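Local coordinates for ribonuclease P protein component 3 (Thermococcus kodakarensis KOD1, PDB 3WYZ), which probably serves as a protein subunit of ribonuclease P, the RNA-based enzyme that cuts the 5' leader from precursor tRNAs, at residues A[10-15]-A[208-213]; A[102-107]-A[131-136]; A[120-125]-A[164-169]; A[137-142]-A[171-176]. One frame throughout, in Å; residues are numbered along the deposited sequence.

Contact 1: A[10-15]-A[208-213]; sequences RDYFVE and SLNFYP
V14 lies alongside P213, the two side chains pointing opposite ways with V14 CB 3.6 Å from P213 CB; V14 CG1 also touches this ring carbon. The backbone beside this overlap carries the single hydrogen bond of the contact: V14 N donates to L209 O over 2.8 Å, in the carbonyl plane and somewhat bent at the hydrogen (140°). The same carbonyl oxygen receives a CA-H...O contact from the preceding residue, F13 CA standing 3.5 Å from L209 O, and is thus approached by two consecutive residues of the segment 10-15. L209 CB lies at the edge of the F13 ring, near its plane, 3.9 Å from F13 CD1. L209 turns at the same time to L191 and M192 of helix 188-198.

N210 extends along the other flank. With CG anti to the backbone N (chi1 -175°), its amide runs past Y12 CB and the Y12 carbonyl, its plane 44° from that of the ring; N210 CB is 3.2 Å from Y12 O, and N210 ND2 is 3.8 Å from Y12 CB. The polar ends look elsewhere: N210 OD1 takes a bond from R214, and Y12 OH is bonded to E33. Here the junction of helices 202-209 and 211-217 meets the start of strand 14-18, an edge strand of the parallel sheet, while S208, in the last turn of helix 202-209, also touches R173 and I175 of the other edge strand, so that the C-terminal helices lie against both edge strands in this TIM barrel-like fold.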
loop_
_atom_site.group_PDB
_atom_site.type_symbol
_atom_site.label_atom_id
_atom_site.label_comp_id
_atom_site.label_asym_id
_atom_site.label_seq_id
_atom_site.Cartn_x
_atom_site.Cartn_y
_atom_site.Cartn_z
ATOM N N ARG A 10 -1.362 -20.469 -9.848
ATOM C CA ARG A 10 -2.207 -19.495 -10.525
ATOM C C ARG A 10 -3.143 -18.808 -9.527
ATOM O O ARG A 10 -3.429 -17.621 -9.646
ATOM C CB ARG A 10 -3.014 -20.183 -11.631
ATOM C CG ARG A 10 -2.880 -19.512 -12.988
ATOM C CD ARG A 10 -3.551 -20.322 -14.090
ATOM N NE ARG A 10 -4.971 -20.004 -14.213
ATOM C CZ ARG A 10 -5.445 -18.854 -14.688
ATOM N NH1 ARG A 10 -6.759 -18.660 -14.760
ATOM N NH2 ARG A 10 -4.617 -17.891 -15.087
ATOM N N ASP A 11 -3.617 -19.552 -8.536
ATOM C CA ASP A 11 -4.553 -18.999 -7.563
ATOM C C ASP A 11 -3.888 -18.714 -6.226
ATOM O O ASP A 11 -4.338 -19.184 -5.191
ATOM C CB ASP A 11 -5.744 -19.945 -7.380
ATOM C CG ASP A 11 -6.645 -19.985 -8.596
ATOM O OD1 ASP A 11 -6.455 -19.149 -9.508
ATOM O OD2 ASP A 11 -7.546 -20.851 -8.638
ATOM N N TYR A 12 -2.819 -17.926 -6.255
ATOM C CA TYR A 12 -2.106 -17.547 -5.044
ATOM C C TYR A 12 -2.336 -16.057 -4.785
ATOM O O TYR A 12 -2.118 -15.237 -5.674
ATOM C CB TYR A 12 -0.617 -17.851 -5.200
ATOM C CG TYR A 12 0.161 -17.731 -3.912
ATOM C CD1 TYR A 12 0.720 -16.509 -3.523
ATOM C CD2 TYR A 12 0.334 -18.830 -3.073
ATOM C CE1 TYR A 12 1.429 -16.390 -2.335
ATOM C CE2 TYR A 12 1.038 -18.718 -1.884
ATOM C CZ TYR A 12 1.582 -17.496 -1.522
ATOM O OH TYR A 12 2.276 -17.378 -0.345
ATOM N N PHE A 13 -2.766 -15.705 -3.576
ATOM C CA PHE A 13 -3.167 -14.327 -3.269
ATOM C C PHE A 13 -2.542 -13.806 -1.978
ATOM O O PHE A 13 -2.489 -14.518 -0.986
ATOM C CB PHE A 13 -4.694 -14.240 -3.175
ATOM C CG PHE A 13 -5.403 -14.736 -4.406
ATOM C CD1 PHE A 13 -5.296 -14.046 -5.611
ATOM C CD2 PHE A 13 -6.167 -15.896 -4.369
ATOM C CE1 PHE A 13 -5.940 -14.499 -6.749
ATOM C CE2 PHE A 13 -6.818 -16.352 -5.502
ATOM C CZ PHE A 13 -6.701 -15.656 -6.694
ATOM N N VAL A 14 -2.088 -12.551 -2.001
ATOM C CA VAL A 14 -1.434 -11.918 -0.849
ATOM C C VAL A 14 -2.131 -10.602 -0.491
ATOM O O VAL A 14 -2.379 -9.775 -1.358
ATOM C CB VAL A 14 0.046 -11.628 -1.134
ATOM C CG1 VAL A 14 0.689 -10.877 0.031
ATOM C CG2 VAL A 14 0.795 -12.925 -1.426
ATOM N N GLU A 15 -2.450 -10.421 0.786
ATOM C CA GLU A 15 -3.028 -9.164 1.268
ATOM C C GLU A 15 -1.919 -8.349 1.924
ATOM O O GLU A 15 -1.406 -8.729 2.967
ATOM C CB GLU A 15 -4.173 -9.451 2.244
ATOM C CG GLU A 15 -4.766 -8.244 2.962
ATOM C CD GLU A 15 -5.045 -7.055 2.058
ATOM O OE1 GLU A 15 -4.115 -6.267 1.824
ATOM O OE2 GLU A 15 -6.203 -6.890 1.610
ATOM N N SER A 208 -1.348 -8.267 -9.462
ATOM C CA SER A 208 -1.354 -7.308 -8.357
ATOM C C SER A 208 -1.606 -7.940 -6.977
ATOM O O SER A 208 -1.293 -7.332 -5.950
ATOM C CB SER A 208 -2.384 -6.208 -8.620
ATOM O OG SER A 208 -2.048 -5.483 -9.792
ATOM N N LEU A 209 -2.186 -9.137 -6.945
ATOM C CA LEU A 209 -2.360 -9.888 -5.698
ATOM C C LEU A 209 -1.404 -11.078 -5.572
ATOM O O LEU A 209 -1.267 -11.653 -4.495
ATOM C CB LEU A 209 -3.796 -10.393 -5.584
ATOM C CG LEU A 209 -4.896 -9.344 -5.416
ATOM C CD1 LEU A 209 -6.249 -10.038 -5.355
ATOM C CD2 LEU A 209 -4.668 -8.485 -4.175
ATOM N N ASN A 210 -0.733 -11.435 -6.663
ATOM C CA ASN A 210 0.087 -12.643 -6.703
ATOM C C ASN A 210 1.557 -12.287 -6.905
ATOM O O ASN A 210 2.348 -12.297 -5.950
ATOM C CB ASN A 210 -0.439 -13.573 -7.808
ATOM C CG ASN A 210 0.268 -14.918 -7.852
ATOM O OD1 ASN A 210 1.377 -15.085 -7.341
ATOM N ND2 ASN A 210 -0.382 -15.895 -8.475
ATOM N N PHE A 211 1.912 -11.926 -8.133
ATOM C CA PHE A 211 3.313 -11.770 -8.520
ATOM C C PHE A 211 4.018 -10.596 -7.846
ATOM O O PHE A 211 5.139 -10.742 -7.366
ATOM C CB PHE A 211 3.416 -11.644 -10.041
ATOM C CG PHE A 211 4.799 -11.360 -10.525
ATOM C CD1 PHE A 211 5.762 -12.361 -10.533
ATOM C CD2 PHE A 211 5.146 -10.090 -10.968
ATOM C CE1 PHE A 211 7.050 -12.102 -10.976
ATOM C CE2 PHE A 211 6.429 -9.826 -11.411
ATOM C CZ PHE A 211 7.384 -10.832 -11.413
ATOM N N TYR A 212 3.376 -9.434 -7.822
ATOM C CA TYR A 212 4.017 -8.230 -7.289
ATOM C C TYR A 212 4.191 -8.225 -5.773
ATOM O O TYR A 212 5.219 -7.762 -5.288
ATOM C CB TYR A 212 3.289 -6.969 -7.755
ATOM C CG TYR A 212 3.532 -6.666 -9.214
ATOM C CD1 TYR A 212 4.768 -6.203 -9.651
ATOM C CD2 TYR A 212 2.538 -6.873 -10.162
ATOM C CE1 TYR A 212 4.999 -5.936 -10.986
ATOM C CE2 TYR A 212 2.764 -6.618 -11.502
ATOM C CZ TYR A 212 3.992 -6.147 -11.909
ATOM O OH TYR A 212 4.211 -5.887 -13.243
ATOM N N PRO A 213 3.195 -8.719 -5.018
ATOM C CA PRO A 213 3.411 -8.915 -3.585
ATOM C C PRO A 213 4.560 -9.889 -3.273
ATOM O O PRO A 213 5.315 -9.663 -2.323
ATOM C CB PRO A 213 2.072 -9.478 -3.115
ATOM C CG PRO A 213 1.080 -8.863 -4.035
ATOM C CD PRO A 213 1.769 -8.851 -5.371
#

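Contact 2: A[102-107]-A[131-136]; sequences AIESGV and ARRGVA
The guanidinium of R133 presents its edge to the end of helix 96-104: E104 O lies near its plane and accepts a weak hydrogen bond from R133 NE, 3.3 Å long, while I103 O comes at a slant. The R133 chain is bent at chi2 (-72°), which lays its methylene part along the same helix end, with CG 3.5 Å from I103 O. E104's carboxylate is instead paired with R100.

Next to this polar contact V135 fills the apolar centre. Its CG1, anti to the backbone N (chi1 179°), reaches I103 CD1 at 3.6 Å and V107 CG1 at 3.9 Å, and its CG2 sits 3.5 Å from I103 O and 3.4 Å from V107 O. An alanine here would remove both methyls and is likely to leave a gap between I103 and V107. G106 and G134 each end their helix in a Schellman motif, turning the chain toward the adjacent parallel strands 109-111 and 136-140. Chemically, then, a buried aliphatic cluster does most of the joining, and the exposed arginine adds a positive group at a helix C-terminus, where it probably offsets the partial negative charge of the last carbonyls.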
loop_
_atom_site.group_PDB
_atom_site.type_symbol
_atom_site.label_atom_id
_atom_site.label_comp_id
_atom_site.label_asym_id
_atom_site.label_seq_id
_atom_site.Cartn_x
_atom_site.Cartn_y
_atom_site.Cartn_z
ATOM N N ALA A 102 8.737 9.797 -0.704
ATOM C CA ALA A 102 8.549 8.357 -0.545
ATOM C C ALA A 102 9.172 7.601 -1.718
ATOM O O ALA A 102 9.830 6.581 -1.520
ATOM C CB ALA A 102 7.073 8.029 -0.431
ATOM N N ILE A 103 8.969 8.119 -2.926
ATOM C CA ILE A 103 9.546 7.541 -4.138
ATOM C C ILE A 103 11.062 7.688 -4.132
ATOM O O ILE A 103 11.783 6.710 -4.361
ATOM C CB ILE A 103 9.000 8.214 -5.422
ATOM C CG1 ILE A 103 7.481 7.993 -5.572
ATOM C CG2 ILE A 103 9.746 7.712 -6.660
ATOM C CD1 ILE A 103 7.055 6.546 -5.675
ATOM N N GLU A 104 11.530 8.914 -3.888
ATOM C CA GLU A 104 12.968 9.231 -3.911
ATOM C C GLU A 104 13.780 8.376 -2.934
ATOM O O GLU A 104 14.882 7.932 -3.257
ATOM C CB GLU A 104 13.201 10.725 -3.625
ATOM C CG GLU A 104 12.864 11.639 -4.799
ATOM C CD GLU A 104 12.945 13.128 -4.466
ATOM O OE1 GLU A 104 12.766 13.511 -3.285
ATOM O OE2 GLU A 104 13.174 13.927 -5.401
ATOM N N SER A 105 13.216 8.123 -1.757
ATOM C CA SER A 105 13.898 7.362 -0.713
ATOM C C SER A 105 13.911 5.838 -0.911
ATOM O O SER A 105 14.513 5.125 -0.112
ATOM C CB SER A 105 13.280 7.692 0.641
ATOM O OG SER A 105 13.363 9.084 0.876
ATOM N N GLY A 106 13.264 5.336 -1.962
ATOM C CA GLY A 106 13.278 3.900 -2.254
ATOM C C GLY A 106 12.486 3.097 -1.238
ATOM O O GLY A 106 12.910 2.033 -0.789
ATOM N N VAL A 107 11.324 3.618 -0.875
ATOM C CA VAL A 107 10.447 2.967 0.085
ATOM C C VAL A 107 9.757 1.773 -0.594
ATOM O O VAL A 107 9.666 1.720 -1.826
ATOM C CB VAL A 107 9.424 3.993 0.645
ATOM C CG1 VAL A 107 8.142 4.042 -0.179
ATOM C CG2 VAL A 107 9.118 3.703 2.088
ATOM N N ALA A 131 9.519 3.704 -10.999
ATOM C CA ALA A 131 10.005 2.556 -11.756
ATOM C C ALA A 131 11.526 2.400 -11.589
ATOM O O ALA A 131 12.019 1.295 -11.354
ATOM C CB ALA A 131 9.641 2.704 -13.223
ATOM N N ARG A 132 12.255 3.511 -11.678
ATOM C CA ARG A 132 13.713 3.490 -11.524
ATOM C C ARG A 132 14.151 3.241 -10.084
ATOM O O ARG A 132 15.266 2.777 -9.866
ATOM C CB ARG A 132 14.344 4.796 -12.017
ATOM C CG ARG A 132 13.979 5.204 -13.440
ATOM C CD ARG A 132 14.165 4.079 -14.441
ATOM N NE ARG A 132 15.558 3.633 -14.538
ATOM C CZ ARG A 132 15.978 2.710 -15.400
ATOM N NH1 ARG A 132 15.117 2.129 -16.231
ATOM N NH2 ARG A 132 17.261 2.360 -15.437
ATOM N N ARG A 133 13.290 3.557 -9.111
ATOM C CA ARG A 133 13.578 3.281 -7.697
ATOM C C ARG A 133 12.929 1.979 -7.210
ATOM O O ARG A 133 13.137 1.577 -6.067
ATOM C CB ARG A 133 13.096 4.430 -6.809
ATOM C CG ARG A 133 13.700 5.793 -7.106
ATOM C CD ARG A 133 15.150 5.926 -6.685
ATOM N NE ARG A 133 15.505 7.329 -6.445
ATOM C CZ ARG A 133 15.635 8.275 -7.384
ATOM N NH1 ARG A 133 15.441 8.006 -8.671
ATOM N NH2 ARG A 133 15.962 9.516 -7.027
ATOM N N GLY A 134 12.128 1.335 -8.058
ATOM C CA GLY A 134 11.442 0.093 -7.692
ATOM C C GLY A 134 10.376 0.232 -6.614
ATOM O O GLY A 134 10.091 -0.730 -5.904
ATOM N N VAL A 135 9.778 1.418 -6.498
ATOM C CA VAL A 135 8.779 1.696 -5.462
ATOM C C VAL A 135 7.382 1.308 -5.949
ATOM O O VAL A 135 6.928 1.804 -6.976
ATOM C CB VAL A 135 8.787 3.185 -5.069
ATOM C CG1 VAL A 135 7.729 3.472 -4.007
ATOM C CG2 VAL A 135 10.168 3.592 -4.565
ATOM N N ALA A 136 6.709 0.429 -5.207
ATOM C CA ALA A 136 5.385 -0.057 -5.586
ATOM C C ALA A 136 4.296 0.960 -5.272
ATOM O O ALA A 136 4.420 1.760 -4.344
ATOM C CB ALA A 136 5.078 -1.371 -4.883
#

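Contact 3: A[120-125]-A[164-169]; sequences PGFDHT and QLVKKY
L165 wedges its two methyl groups between F122 and H124. Its CD1 is 3.5 Å from F122 O and 3.8 Å from F122 CD2, the two side chains overlapping antiparallel, while CD2 sits over the face of the imidazole of H124, 4.0 Å from the ring centroid and only 7° off its normal, a CH-pi contact. One residue on, V166 crosses the F122 ring at about a right angle and brings CG2 to 4.0 Å from CE2 of F122; both residues continue onto I137 of strand 136-140, so this side belongs to the buried layer between helix and sheet. K168 returns to the exposed side, where a bend at chi3 (-74°) brings NZ to the imidazole, 3.8 Å from H124 CE1, without bonding to it.

Y169 closes the segment. Its hydroxyl meets H124 ND1 at 2.9 Å in a hydrogen bond in which either may be the donor; each atom lies in the plane of the other's ring, at its edge, and the two rings stand at 72°. A phenylalanine in its place would keep the ring but probably leave ND1 without this mate and the imidazole freer to turn over L165. H124 follows D123, the N-cap of helix 124-133, whose OD1 holds the backbone N of L126. The methyl over its face and the hydroxyl at its edge together should hold the rotation of the imidazole, and the ammonium of K168 close by would probably weigh against a second proton on it.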
loop_
_atom_site.group_PDB
_atom_site.type_symbol
_atom_site.label_atom_id
_atom_site.label_comp_id
_atom_site.label_asym_id
_atom_site.label_seq_id
_atom_site.Cartn_x
_atom_site.Cartn_y
_atom_site.Cartn_z
ATOM N N PRO A 120 -4.872 12.907 -9.068
ATOM C CA PRO A 120 -4.180 11.627 -8.826
ATOM C C PRO A 120 -2.998 11.674 -7.861
ATOM O O PRO A 120 -2.718 10.681 -7.190
ATOM C CB PRO A 120 -3.686 11.229 -10.219
ATOM C CG PRO A 120 -4.605 11.907 -11.155
ATOM C CD PRO A 120 -4.995 13.199 -10.510
ATOM N N GLY A 121 -2.308 12.807 -7.801
ATOM C CA GLY A 121 -1.109 12.930 -6.977
ATOM C C GLY A 121 0.027 12.106 -7.546
ATOM O O GLY A 121 0.926 11.671 -6.827
ATOM N N PHE A 122 -0.010 11.917 -8.858
ATOM C CA PHE A 122 0.897 11.011 -9.548
ATOM C C PHE A 122 0.934 11.454 -11.005
ATOM O O PHE A 122 -0.110 11.733 -11.598
ATOM C CB PHE A 122 0.375 9.576 -9.425
ATOM C CG PHE A 122 1.422 8.518 -9.611
ATOM C CD1 PHE A 122 2.352 8.268 -8.616
ATOM C CD2 PHE A 122 1.453 7.738 -10.762
ATOM C CE1 PHE A 122 3.306 7.285 -8.775
ATOM C CE2 PHE A 122 2.405 6.746 -10.924
ATOM C CZ PHE A 122 3.330 6.520 -9.927
ATOM N N ASP A 123 2.136 11.527 -11.567
ATOM C CA ASP A 123 2.342 12.042 -12.917
ATOM C C ASP A 123 3.526 11.343 -13.595
ATOM O O ASP A 123 4.164 10.475 -12.996
ATOM C CB ASP A 123 2.565 13.562 -12.863
ATOM C CG ASP A 123 3.696 13.969 -11.916
ATOM O OD1 ASP A 123 4.459 13.091 -11.447
ATOM O OD2 ASP A 123 3.823 15.185 -11.640
ATOM N N HIS A 124 3.800 11.717 -14.843
ATOM C CA HIS A 124 4.938 11.173 -15.589
ATOM C C HIS A 124 6.237 11.204 -14.784
ATOM O O HIS A 124 7.017 10.247 -14.837
ATOM C CB HIS A 124 5.131 11.930 -16.908
ATOM C CG HIS A 124 4.071 11.648 -17.930
ATOM N ND1 HIS A 124 4.124 10.564 -18.781
ATOM C CD2 HIS A 124 2.933 12.314 -18.242
ATOM C CE1 HIS A 124 3.064 10.571 -19.571
ATOM N NE2 HIS A 124 2.325 11.623 -19.264
ATOM N N THR A 125 6.458 12.293 -14.042
ATOM C CA THR A 125 7.663 12.466 -13.228
ATOM C C THR A 125 7.746 11.427 -12.103
ATOM O O THR A 125 8.735 10.709 -11.989
ATOM C CB THR A 125 7.727 13.886 -12.612
ATOM O OG1 THR A 125 7.749 14.866 -13.657
ATOM C CG2 THR A 125 8.967 14.063 -11.728
ATOM N N GLN A 164 -2.948 3.915 -15.355
ATOM C CA GLN A 164 -2.463 4.117 -16.722
ATOM C C GLN A 164 -0.987 4.514 -16.741
ATOM O O GLN A 164 -0.240 4.113 -17.620
ATOM C CB GLN A 164 -3.295 5.191 -17.434
ATOM C CG GLN A 164 -4.729 4.775 -17.749
ATOM C CD GLN A 164 -5.616 5.951 -18.138
ATOM O OE1 GLN A 164 -5.209 6.822 -18.901
ATOM N NE2 GLN A 164 -6.836 5.974 -17.619
ATOM N N LEU A 165 -0.588 5.326 -15.759
ATOM C CA LEU A 165 0.807 5.741 -15.589
ATOM C C LEU A 165 1.665 4.584 -15.081
ATOM O O LEU A 165 2.708 4.292 -15.650
ATOM C CB LEU A 165 0.910 6.920 -14.611
ATOM C CG LEU A 165 0.502 8.280 -15.181
ATOM C CD1 LEU A 165 0.273 9.298 -14.069
ATOM C CD2 LEU A 165 1.551 8.779 -16.160
ATOM N N VAL A 166 1.212 3.945 -14.003
ATOM C CA VAL A 166 1.849 2.750 -13.451
ATOM C C VAL A 166 2.106 1.702 -14.537
ATOM O O VAL A 166 3.196 1.129 -14.618
ATOM C CB VAL A 166 0.974 2.129 -12.330
ATOM C CG1 VAL A 166 1.328 0.674 -12.074
ATOM C CG2 VAL A 166 1.088 2.934 -11.037
ATOM N N LYS A 167 1.097 1.457 -15.362
ATOM C CA LYS A 167 1.190 0.459 -16.414
ATOM C C LYS A 167 2.213 0.843 -17.486
ATOM O O LYS A 167 3.001 -0.005 -17.930
ATOM C CB LYS A 167 -0.182 0.229 -17.041
ATOM C CG LYS A 167 -0.261 -0.997 -17.935
ATOM C CD LYS A 167 -0.538 -0.617 -19.377
ATOM C CE LYS A 167 -1.023 -1.808 -20.191
ATOM N NZ LYS A 167 -1.810 -1.370 -21.380
ATOM N N LYS A 168 2.206 2.117 -17.885
ATOM C CA LYS A 168 3.108 2.609 -18.923
ATOM C C LYS A 168 4.568 2.589 -18.470
ATOM O O LYS A 168 5.448 2.182 -19.218
ATOM C CB LYS A 168 2.726 4.033 -19.338
ATOM C CG LYS A 168 3.357 4.477 -20.652
ATOM C CD LYS A 168 3.089 5.940 -20.943
ATOM C CE LYS A 168 1.651 6.189 -21.377
ATOM N NZ LYS A 168 1.219 7.581 -21.051
ATOM N N TYR A 169 4.814 3.026 -17.239
ATOM C CA TYR A 169 6.170 3.086 -16.698
ATOM C C TYR A 169 6.619 1.777 -16.036
ATOM O O TYR A 169 7.712 1.703 -15.486
ATOM C CB TYR A 169 6.283 4.255 -15.717
ATOM C CG TYR A 169 6.373 5.590 -16.414
ATOM C CD1 TYR A 169 5.228 6.303 -16.749
ATOM C CD2 TYR A 169 7.610 6.133 -16.759
ATOM C CE1 TYR A 169 5.309 7.523 -17.398
ATOM C CE2 TYR A 169 7.698 7.350 -17.412
ATOM C CZ TYR A 169 6.548 8.039 -17.724
ATOM O OH TYR A 169 6.635 9.247 -18.364
#

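Contact 4: A[137-142]-A[171-176]; sequences IGFSLS and VPRFIT
Strands 137-140 and 173-176 run parallel, their axes 4.7 Å apart and inclined by 21°, with five hydrogen bonds alternating between I137, F139 and L141 on one side and P172, F174 and T176 on the other. F139 is held through both its backbone groups: its N donates to F174 O at 2.9 Å, almost straight, and its O receives T176 N at 3.0 Å, the donor standing above the carbonyl plane. F174 has CG between the backbone N and the carbonyl carbon (chi1 54°), which carries the ring across over G138 of the neighbouring strand; G138 CA lies 4.0 Å from the ring centroid, a CH-pi contact that leaves little room for a side chain at G138.

The connection between the strands, chiefly helix 149-168, makes a beta-alpha-beta crossover of the TIM barrel-like fold; I137, F139 and R173 face that helix and I175 faces helix 188-198, whereas F174 and T176 look toward strand 14-18 across the inside. On the helical face I175 CD1 packs 3.5 Å from F139 CB, and R173 CB touches the edge of the F139 ring at CE1 (3.8 Å). Beyond CB the arginine leads away, and R173 NH1 bonds V171 O at 3.0 Å in the guanidinium plane. T176 OG1 reaches E15.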
loop_
_atom_site.group_PDB
_atom_site.type_symbol
_atom_site.label_atom_id
_atom_site.label_comp_id
_atom_site.label_asym_id
_atom_site.label_seq_id
_atom_site.Cartn_x
_atom_site.Cartn_y
_atom_site.Cartn_z
ATOM N N ILE A 137 3.221 0.919 -6.051
ATOM C CA ILE A 137 2.035 1.727 -5.769
ATOM C C ILE A 137 0.946 0.851 -5.179
ATOM O O ILE A 137 0.563 -0.142 -5.788
ATOM C CB ILE A 137 1.501 2.424 -7.032
ATOM C CG1 ILE A 137 2.575 3.337 -7.628
ATOM C CG2 ILE A 137 0.247 3.238 -6.719
ATOM C CD1 ILE A 137 2.976 4.510 -6.748
ATOM N N GLY A 138 0.450 1.245 -4.005
ATOM C CA GLY A 138 -0.646 0.558 -3.337
ATOM C C GLY A 138 -2.010 1.140 -3.668
ATOM O O GLY A 138 -2.312 2.275 -3.311
ATOM N N PHE A 139 -2.835 0.348 -4.344
ATOM C CA PHE A 139 -4.204 0.732 -4.661
ATOM C C PHE A 139 -5.141 0.262 -3.561
ATOM O O PHE A 139 -5.590 -0.889 -3.573
ATOM C CB PHE A 139 -4.638 0.129 -6.003
ATOM C CG PHE A 139 -3.949 0.735 -7.184
ATOM C CD1 PHE A 139 -2.749 0.230 -7.629
ATOM C CD2 PHE A 139 -4.507 1.812 -7.847
ATOM C CE1 PHE A 139 -2.108 0.787 -8.718
ATOM C CE2 PHE A 139 -3.874 2.380 -8.936
ATOM C CZ PHE A 139 -2.674 1.866 -9.373
ATOM N N SER A 140 -5.428 1.157 -2.612
ATOM C CA SER A 140 -6.259 0.826 -1.456
ATOM C C SER A 140 -7.734 0.886 -1.826
ATOM O O SER A 140 -8.173 1.815 -2.486
ATOM C CB SER A 140 -5.973 1.781 -0.290
ATOM O OG SER A 140 -6.460 3.088 -0.568
ATOM N N LEU A 141 -8.493 -0.109 -1.385
ATOM C CA LEU A 141 -9.943 -0.118 -1.548
ATOM C C LEU A 141 -10.652 0.713 -0.463
ATOM O O LEU A 141 -11.799 1.113 -0.648
ATOM C CB LEU A 141 -10.446 -1.561 -1.531
ATOM C CG LEU A 141 -11.948 -1.838 -1.580
ATOM C CD1 LEU A 141 -12.638 -1.196 -2.779
ATOM C CD2 LEU A 141 -12.183 -3.339 -1.579
ATOM N N SER A 142 -9.959 0.981 0.647
ATOM C CA SER A 142 -10.551 1.619 1.832
ATOM C C SER A 142 -11.339 2.913 1.564
ATOM O O SER A 142 -12.457 3.050 2.051
ATOM C CB SER A 142 -9.473 1.897 2.891
ATOM O OG SER A 142 -10.064 2.073 4.159
ATOM N N VAL A 171 5.653 0.276 -13.282
ATOM C CA VAL A 171 5.891 0.468 -11.853
ATOM C C VAL A 171 5.261 -0.715 -11.126
ATOM O O VAL A 171 4.165 -1.137 -11.492
ATOM C CB VAL A 171 5.253 1.772 -11.323
ATOM C CG1 VAL A 171 5.595 1.980 -9.849
ATOM C CG2 VAL A 171 5.708 2.971 -12.138
ATOM N N PRO A 172 5.946 -1.268 -10.109
ATOM C CA PRO A 172 5.296 -2.334 -9.343
ATOM C C PRO A 172 4.035 -1.821 -8.656
ATOM O O PRO A 172 3.938 -0.630 -8.361
ATOM C CB PRO A 172 6.354 -2.728 -8.303
ATOM C CG PRO A 172 7.659 -2.243 -8.862
ATOM C CD PRO A 172 7.326 -1.011 -9.650
ATOM N N ARG A 173 3.076 -2.709 -8.408
ATOM C CA ARG A 173 1.828 -2.315 -7.762
ATOM C C ARG A 173 1.121 -3.494 -7.124
ATOM O O ARG A 173 1.408 -4.645 -7.425
ATOM C CB ARG A 173 0.886 -1.631 -8.752
ATOM C CG ARG A 173 0.395 -2.520 -9.892
ATOM C CD ARG A 173 1.480 -2.711 -10.943
ATOM N NE ARG A 173 1.010 -3.445 -12.105
ATOM C CZ ARG A 173 1.663 -3.528 -13.262
ATOM N NH1 ARG A 173 2.842 -2.922 -13.437
ATOM N NH2 ARG A 173 1.123 -4.229 -14.254
ATOM N N PHE A 174 0.192 -3.184 -6.234
ATOM C CA PHE A 174 -0.685 -4.186 -5.664
ATOM C C PHE A 174 -2.023 -3.571 -5.285
ATOM O O PHE A 174 -2.108 -2.363 -5.046
ATOM C CB PHE A 174 -0.032 -4.847 -4.447
ATOM C CG PHE A 174 0.426 -3.880 -3.391
ATOM C CD1 PHE A 174 -0.437 -3.458 -2.392
ATOM C CD2 PHE A 174 1.732 -3.422 -3.373
ATOM C CE1 PHE A 174 -0.012 -2.582 -1.411
ATOM C CE2 PHE A 174 2.164 -2.548 -2.392
ATOM C CZ PHE A 174 1.289 -2.122 -1.415
ATOM N N ILE A 175 -3.059 -4.407 -5.261
ATOM C CA ILE A 175 -4.364 -4.010 -4.759
ATOM C C ILE A 175 -4.456 -4.462 -3.308
ATOM O O ILE A 175 -4.043 -5.574 -2.978
ATOM C CB ILE A 175 -5.527 -4.658 -5.542
ATOM C CG1 ILE A 175 -5.377 -4.449 -7.058
ATOM C CG2 ILE A 175 -6.865 -4.127 -5.041
ATOM C CD1 ILE A 175 -5.305 -3.008 -7.503
ATOM N N THR A 176 -5.018 -3.609 -2.453
ATOM C CA THR A 176 -5.203 -3.952 -1.051
ATOM C C THR A 176 -6.442 -3.299 -0.450
ATOM O O THR A 176 -6.903 -2.271 -0.924
ATOM C CB THR A 176 -3.959 -3.596 -0.211
ATOM O OG1 THR A 176 -4.188 -3.959 1.153
ATOM C CG2 THR A 176 -3.628 -2.103 -0.299
#

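Contact 4 lies near the centre of the folded chain, its centre 12 to 14 Å from those of the other three, and touches them all. It shares the parallel sheet with contact 1, whose L209 packs against I175. Contacts 2 and 3 both use helix 124-133, at its C- and N-terminal ends, their centres 13 Å apart; a probable bond from V171 N to V166 O ties contact 4 to contact 3. Contacts 1 and 3 are about 22 Å apart between centres and do not touch. Along the chain, contact 1 spans the other three, contact 2 closes before contact 4 opens, and contact 3 crosses both. The contacts thus join successive beta-alpha units, and the C-terminal helices to the first strand, within one TIM barrel-like domain.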